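Local coordinates for protein cystathionine gamma-synthase (Xanthomonas oryzae pv. oryzae KACC 10331, PDB 6LD7) that probably catalyses the pyridoxal 5'-phosphate-dependent formation of cystathionine in methionine biosynthesis, as a member of the trans-sulfuration enzyme family, at residues V152-P157 against R168-A173; D260-V265 against I375-A380. The protein carries 1 engineered substitution. All coordinates share one frame; numbering follows the deposited sequence. Where two conformers were deposited one is given.

Contact 1: residues V152-P157 against R168-A173; sequences VLIETP and RFVIEA
Ile-154 and Val-170 meet where a strand and the helix that follows it pack together in the beta-alpha-beta unit of strand 151-155, helix 167-176 and strand 180-184. The axes of strand 152-155 and helix 168-173 run almost exactly antiparallel, at 173°, and lie 10.3 Å apart at closest approach, so side chains from both elements must fill the gap. No hydrogen bond crosses it, and the contact is wholly apolar and buried.

Backbone bonding instead holds each element separately. Val-152 and Ile-154 are bonded to strand 180-184, while Leu-153 pairs with Val-106 of strand 104-108, which fixes the strand within the sheet. On the helix, Glu-172 N donates to Arg-168 O at 3.1 Å in the usual helical pattern.

The van der Waals contacts centre on Ile-154, whose side chain meets Val-170 tip to tip. Its CG1 lies beside the backbone N (chi1 -54°) and the chain then extends (chi2 169°), carrying CD1 out from the sheet. The length of isoleucine thus suits the spacing, and the shorter, branched valine fits on the helix. CD1 of Ile-154 also touches CG1 of Ile-171, at 4.1 Å, so one methyl rests against two successive helical residues. Val-152, shorter than Ile-154, makes a looser contact: its CG1 lies 4.4 Å from CG1 of Val-170. Val-152 also packs on Leu-145 of helix 138-145. The tightest approach belongs to Val-170 CG1, which lies 3.6 Å from Ile-154 CD1 and 4.0 Å from Ile-154 CG1.

Contact 2: residues D260-V265 against I375-A380; sequences DARLRV and IGIESA
Asp-260 OD2 is gripped by two nitrogens of Arg-264, one helical turn further on: NE at 3.1 Å and NH2 at 3.2 Å. Both bonds lie near the guanidinium plane, but NE comes from above the carboxylate plane whereas NH2 meets the syn lone pair. This pair sits beside the contact, on the helix surface, where Arg-264 NH1 also makes a salt bridge to Glu-268 of the second subunit.

The contact itself is made by Val-265 and Ile-377, whose side chains cross at about a right angle. Val-265 CG1 lies 3.7 Å from Ile-377 CB and equally close to Ile-377 O. The branching of Ile-377 lets it meet two helical residues: CG1 sits between the backbone N and the carbonyl carbon (chi1 68°), which puts CG2 anti to the carbonyl carbon and 3.6 Å from Arg-262 O, while CD1 approaches Arg-262 CG at 4.4 Å. Arg-262 thus offers its carbonyl O and the aliphatic part of its side chain; its charged end is turned elsewhere, with NE bonded to Thr-258 OG1.

Asn-269 ND2 of the same helix donates to the carbonyls of Gly-376 and Glu-378, fixing the loop, and Val-21 of the second subunit packs on Ile-377. The loop 375-380 leads from strand 370-374, along helix 259-277, to the N-cap residue Ser-379 of helix 380-396.

In the fold
Contact 1 involves a strand of the seven-stranded sheet, whereas contact 2 brings helix 259-277 against a loop leaving strand 370-374 of the five-stranded sheet. Their centres are 28 Å apart, the nearest atoms are about 11 Å apart, and they do not touch. Contact 1 is internal to its subunit, while contact 2 lies at an interface with another copy of the protein. Lys-209, the predicted pyridoxal phosphate lysine, is not modelled; the next residue, Tyr-210, accepts a bond from Arg-262 of contact 2, so that contact probably lies near the cofactor site. In contact 1, Ile-154 shares backbone bonds with Val-182 and Asp-184 of the neighbouring strand.

Contact 1: residues V152-P157 against R168-A173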
loop_
_atom_site.group_PDB
_atom_site.type_symbol
_atom_site.label_atom_id
_atom_site.label_comp_id
_atom_site.label_asym_id
_atom_site.label_seq_id
_atom_site.Cartn_x
_atom_site.Cartn_y
_atom_site.Cartn_z
ATOM N N VAL C 152 -29.395 -4.962 -24.486
ATOM C CA VAL C 152 -29.613 -3.499 -24.569
ATOM C C VAL C 152 -28.857 -2.852 -23.445
ATOM O O VAL C 152 -29.044 -3.255 -22.314
ATOM C CB VAL C 152 -31.109 -3.165 -24.430
ATOM C CG1 VAL C 152 -31.306 -1.672 -24.430
ATOM C CG2 VAL C 152 -31.906 -3.851 -25.483
ATOM N N LEU C 153 -28.066 -1.874 -23.787
ATOM C CA LEU C 153 -27.289 -1.080 -22.824
ATOM C C LEU C 153 -28.085 0.213 -22.559
ATOM O O LEU C 153 -28.438 0.944 -23.544
ATOM C CB LEU C 153 -25.877 -0.776 -23.351
ATOM C CG LEU C 153 -25.114 0.338 -22.619
ATOM C CD1 LEU C 153 -24.714 -0.124 -21.254
ATOM C CD2 LEU C 153 -23.854 0.758 -23.381
ATOM N N ILE C 154 -28.228 0.542 -21.275
ATOM C CA ILE C 154 -28.771 1.834 -20.838
ATOM C C ILE C 154 -27.725 2.582 -20.048
ATOM O O ILE C 154 -27.156 1.998 -19.125
ATOM C CB ILE C 154 -30.000 1.605 -19.993
ATOM C CG1 ILE C 154 -31.022 0.758 -20.709
ATOM C CG2 ILE C 154 -30.557 2.908 -19.502
ATOM C CD1 ILE C 154 -32.092 0.324 -19.811
ATOM N N GLU C 155 -27.550 3.856 -20.323
ATOM C CA GLU C 155 -26.637 4.690 -19.506
ATOM C C GLU C 155 -27.425 5.924 -19.088
ATOM O O GLU C 155 -27.742 6.866 -19.932
ATOM C CB GLU C 155 -25.375 5.036 -20.279
ATOM C CG GLU C 155 -24.350 5.833 -19.480
ATOM C CD GLU C 155 -23.164 6.267 -20.323
ATOM O OE1 GLU C 155 -22.667 7.433 -20.019
ATOM O OE2 GLU C 155 -22.757 5.434 -21.295
ATOM N N THR C 156 -27.863 5.928 -17.831
ATOM C CA THR C 156 -28.674 7.066 -17.358
ATOM C C THR C 156 -28.212 7.515 -15.994
ATOM O O THR C 156 -28.195 6.693 -15.080
ATOM C CB THR C 156 -30.089 6.817 -16.800
ATOM O OG1 THR C 156 -30.670 5.518 -16.638
ATOM C CG2 THR C 156 -31.008 7.910 -17.174
ATOM N N PRO C 157 -28.149 8.826 -15.719
ATOM C CA PRO C 157 -28.186 9.891 -16.714
ATOM C C PRO C 157 -27.025 9.836 -17.702
ATOM O O PRO C 157 -25.977 9.284 -17.358
ATOM C CB PRO C 157 -27.974 11.175 -15.873
ATOM C CG PRO C 157 -28.379 10.783 -14.496
ATOM C CD PRO C 157 -27.892 9.361 -14.404
ATOM N N ARG C 168 -37.962 1.623 -16.226
ATOM C CA ARG C 168 -39.104 0.659 -16.238
ATOM C C ARG C 168 -39.593 0.514 -17.698
ATOM O O ARG C 168 -39.841 -0.595 -18.146
ATOM C CB ARG C 168 -40.293 1.119 -15.341
ATOM C CG ARG C 168 -41.209 -0.060 -15.031
ATOM C CD ARG C 168 -42.359 0.221 -14.103
ATOM N NE ARG C 168 -42.013 0.294 -12.699
ATOM C CZ ARG C 168 -41.735 1.404 -11.989
ATOM N NH1 ARG C 168 -41.718 2.620 -12.519
ATOM N NH2 ARG C 168 -41.380 1.266 -10.726
ATOM N N PHE C 169 -39.766 1.612 -18.409
ATOM C CA PHE C 169 -40.242 1.581 -19.822
ATOM C C PHE C 169 -39.284 0.709 -20.648
ATOM O O PHE C 169 -39.706 -0.275 -21.379
ATOM C CB PHE C 169 -40.354 3.021 -20.374
ATOM C CG PHE C 169 -40.571 3.091 -21.867
ATOM C CD1 PHE C 169 -41.724 2.577 -22.438
ATOM C CD2 PHE C 169 -39.663 3.743 -22.688
ATOM C CE1 PHE C 169 -41.901 2.600 -23.825
ATOM C CE2 PHE C 169 -39.842 3.789 -24.060
ATOM C CZ PHE C 169 -40.954 3.200 -24.638
ATOM N N VAL C 170 -37.980 1.039 -20.592
ATOM C CA VAL C 170 -37.024 0.349 -21.511
ATOM C C VAL C 170 -36.928 -1.119 -21.155
ATOM O O VAL C 170 -36.993 -1.973 -22.087
ATOM C CB VAL C 170 -35.654 1.024 -21.551
ATOM C CG1 VAL C 170 -34.653 0.227 -22.378
ATOM C CG2 VAL C 170 -35.820 2.400 -22.114
ATOM N N ILE C 171 -36.820 -1.411 -19.855
ATOM C CA ILE C 171 -36.531 -2.785 -19.408
ATOM C C ILE C 171 -37.748 -3.674 -19.706
ATOM O O ILE C 171 -37.549 -4.764 -20.230
ATOM C CB ILE C 171 -36.115 -2.777 -17.941
ATOM C CG1 ILE C 171 -34.753 -2.099 -17.764
ATOM C CG2 ILE C 171 -36.186 -4.138 -17.333
ATOM C CD1 ILE C 171 -34.400 -1.798 -16.296
ATOM N N GLU C 172 -38.967 -3.240 -19.412
ATOM C CA GLU C 172 -40.166 -4.067 -19.743
ATOM C C GLU C 172 -40.284 -4.242 -21.251
ATOM O O GLU C 172 -40.581 -5.344 -21.659
ATOM C CB GLU C 172 -41.483 -3.407 -19.303
ATOM C CG GLU C 172 -41.612 -3.340 -17.782
ATOM C CD GLU C 172 -41.574 -4.661 -17.026
ATOM O OE1 GLU C 172 -41.759 -5.768 -17.656
ATOM O OE2 GLU C 172 -41.364 -4.594 -15.806
ATOM N N ALA C 173 -40.029 -3.231 -22.084
ATOM C CA ALA C 173 -40.111 -3.457 -23.568
ATOM C C ALA C 173 -39.036 -4.461 -24.020
ATOM O O ALA C 173 -39.303 -5.358 -24.845
ATOM C CB ALA C 173 -40.007 -2.151 -24.318
#

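Contact 2: residues D260-V265 against I375-A380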
loop_
_atom_site.group_PDB
_atom_site.type_symbol
_atom_site.label_atom_id
_atom_site.label_comp_id
_atom_site.label_asym_id
_atom_site.label_seq_id
_atom_site.Cartn_x
_atom_site.Cartn_y
_atom_site.Cartn_z
ATOM N N ASP C 260 -22.289 7.438 1.162
ATOM C CA ASP C 260 -23.505 8.114 1.665
ATOM C C ASP C 260 -23.142 9.497 2.215
ATOM O O ASP C 260 -23.810 10.484 1.871
ATOM C CB ASP C 260 -24.149 7.354 2.824
ATOM C CG ASP C 260 -25.243 8.207 3.597
ATOM O OD1 ASP C 260 -26.214 8.366 2.923
ATOM O OD2 ASP C 260 -25.147 8.699 4.910
ATOM N N ALA C 261 -22.151 9.587 3.087
ATOM C CA ALA C 261 -21.753 10.844 3.736
ATOM C C ALA C 261 -21.230 11.804 2.685
ATOM O O ALA C 261 -21.488 13.023 2.793
ATOM C CB ALA C 261 -20.711 10.598 4.775
ATOM N N ARG C 262 -20.470 11.306 1.701
ATOM C CA ARG C 262 -19.980 12.154 0.602
ATOM C C ARG C 262 -21.158 12.677 -0.260
ATOM O O ARG C 262 -21.241 13.920 -0.529
ATOM C CB ARG C 262 -18.986 11.413 -0.309
ATOM C CG ARG C 262 -17.653 11.224 0.409
ATOM C CD ARG C 262 -16.584 10.515 -0.430
ATOM N NE ARG C 262 -16.843 9.072 -0.530
ATOM C CZ ARG C 262 -17.198 8.455 -1.656
ATOM N NH1 ARG C 262 -17.423 9.156 -2.762
ATOM N NH2 ARG C 262 -17.287 7.131 -1.684
ATOM N N LEU C 263 -22.041 11.827 -0.657
ATOM C CA LEU C 263 -23.184 12.214 -1.580
ATOM C C LEU C 263 -24.104 13.249 -0.881
ATOM O O LEU C 263 -24.703 14.086 -1.573
ATOM C CB LEU C 263 -23.960 10.956 -1.970
ATOM C CG LEU C 263 -23.265 10.135 -3.063
ATOM C CD1 LEU C 263 -23.973 8.817 -3.249
ATOM C CD2 LEU C 263 -23.066 10.882 -4.389
ATOM N N ARG C 264 -24.285 13.199 0.408
ATOM C CA ARG C 264 -25.126 14.258 1.057
ATOM C C ARG C 264 -24.503 15.626 0.797
ATOM O O ARG C 264 -25.212 16.523 0.420
ATOM C CB ARG C 264 -25.212 14.076 2.551
ATOM C CG ARG C 264 -26.018 12.834 2.946
ATOM C CD ARG C 264 -25.720 12.797 4.424
ATOM N NE ARG C 264 -26.157 11.597 5.060
ATOM C CZ ARG C 264 -26.867 11.562 6.176
ATOM N NH1 ARG C 264 -27.285 12.666 6.719
ATOM N NH2 ARG C 264 -27.225 10.408 6.682
ATOM N N VAL C 265 -23.191 15.755 0.889
ATOM C CA VAL C 265 -22.545 17.068 0.668
ATOM C C VAL C 265 -22.515 17.347 -0.840
ATOM O O VAL C 265 -22.757 18.490 -1.229
ATOM C CB VAL C 265 -21.167 17.116 1.317
ATOM C CG1 VAL C 265 -20.516 18.462 1.031
ATOM C CG2 VAL C 265 -21.251 16.812 2.793
ATOM N N ILE C 375 -19.103 18.171 -9.167
ATOM C CA ILE C 375 -19.129 18.996 -7.940
ATOM C C ILE C 375 -18.720 18.115 -6.770
ATOM O O ILE C 375 -19.284 17.023 -6.552
ATOM C CB ILE C 375 -20.501 19.646 -7.809
ATOM C CG1 ILE C 375 -20.639 20.655 -8.964
ATOM C CG2 ILE C 375 -20.689 20.289 -6.439
ATOM C CD1 ILE C 375 -22.029 20.931 -9.314
ATOM N N GLY C 376 -17.695 18.585 -6.094
ATOM C CA GLY C 376 -17.113 17.892 -4.930
ATOM C C GLY C 376 -17.780 18.276 -3.613
ATOM O O GLY C 376 -18.990 18.698 -3.611
ATOM N N ILE C 377 -17.038 18.053 -2.519
ATOM C CA ILE C 377 -17.541 18.245 -1.151
ATOM C C ILE C 377 -16.828 19.376 -0.407
ATOM O O ILE C 377 -16.994 19.447 0.868
ATOM C CB ILE C 377 -17.464 16.938 -0.387
ATOM C CG1 ILE C 377 -16.033 16.484 -0.115
ATOM C CG2 ILE C 377 -18.271 15.926 -1.134
ATOM C CD1 ILE C 377 -15.978 15.323 0.800
ATOM N N GLU C 378 -16.270 20.308 -1.145
ATOM C CA GLU C 378 -15.753 21.564 -0.570
ATOM C C GLU C 378 -16.940 22.341 -0.001
ATOM O O GLU C 378 -18.076 22.059 -0.358
ATOM C CB GLU C 378 -15.106 22.414 -1.670
ATOM C CG GLU C 378 -13.902 21.771 -2.305
ATOM C CD GLU C 378 -14.153 20.961 -3.559
ATOM O OE1 GLU C 378 -15.301 20.650 -3.812
ATOM O OE2 GLU C 378 -13.181 20.563 -4.216
ATOM N N SER C 379 -16.703 23.441 0.685
ATOM C CA SER C 379 -17.862 24.169 1.273
ATOM C C SER C 379 -18.590 24.913 0.149
ATOM O O SER C 379 -17.922 25.539 -0.754
ATOM C CB SER C 379 -17.437 25.046 2.375
ATOM O OG SER C 379 -16.796 26.149 1.810
ATOM N N ALA C 380 -19.915 24.816 0.162
ATOM C CA ALA C 380 -20.746 25.491 -0.853
ATOM C C ALA C 380 -20.301 26.940 -1.013
ATOM O O ALA C 380 -20.230 27.456 -2.159
ATOM C CB ALA C 380 -22.180 25.415 -0.450
#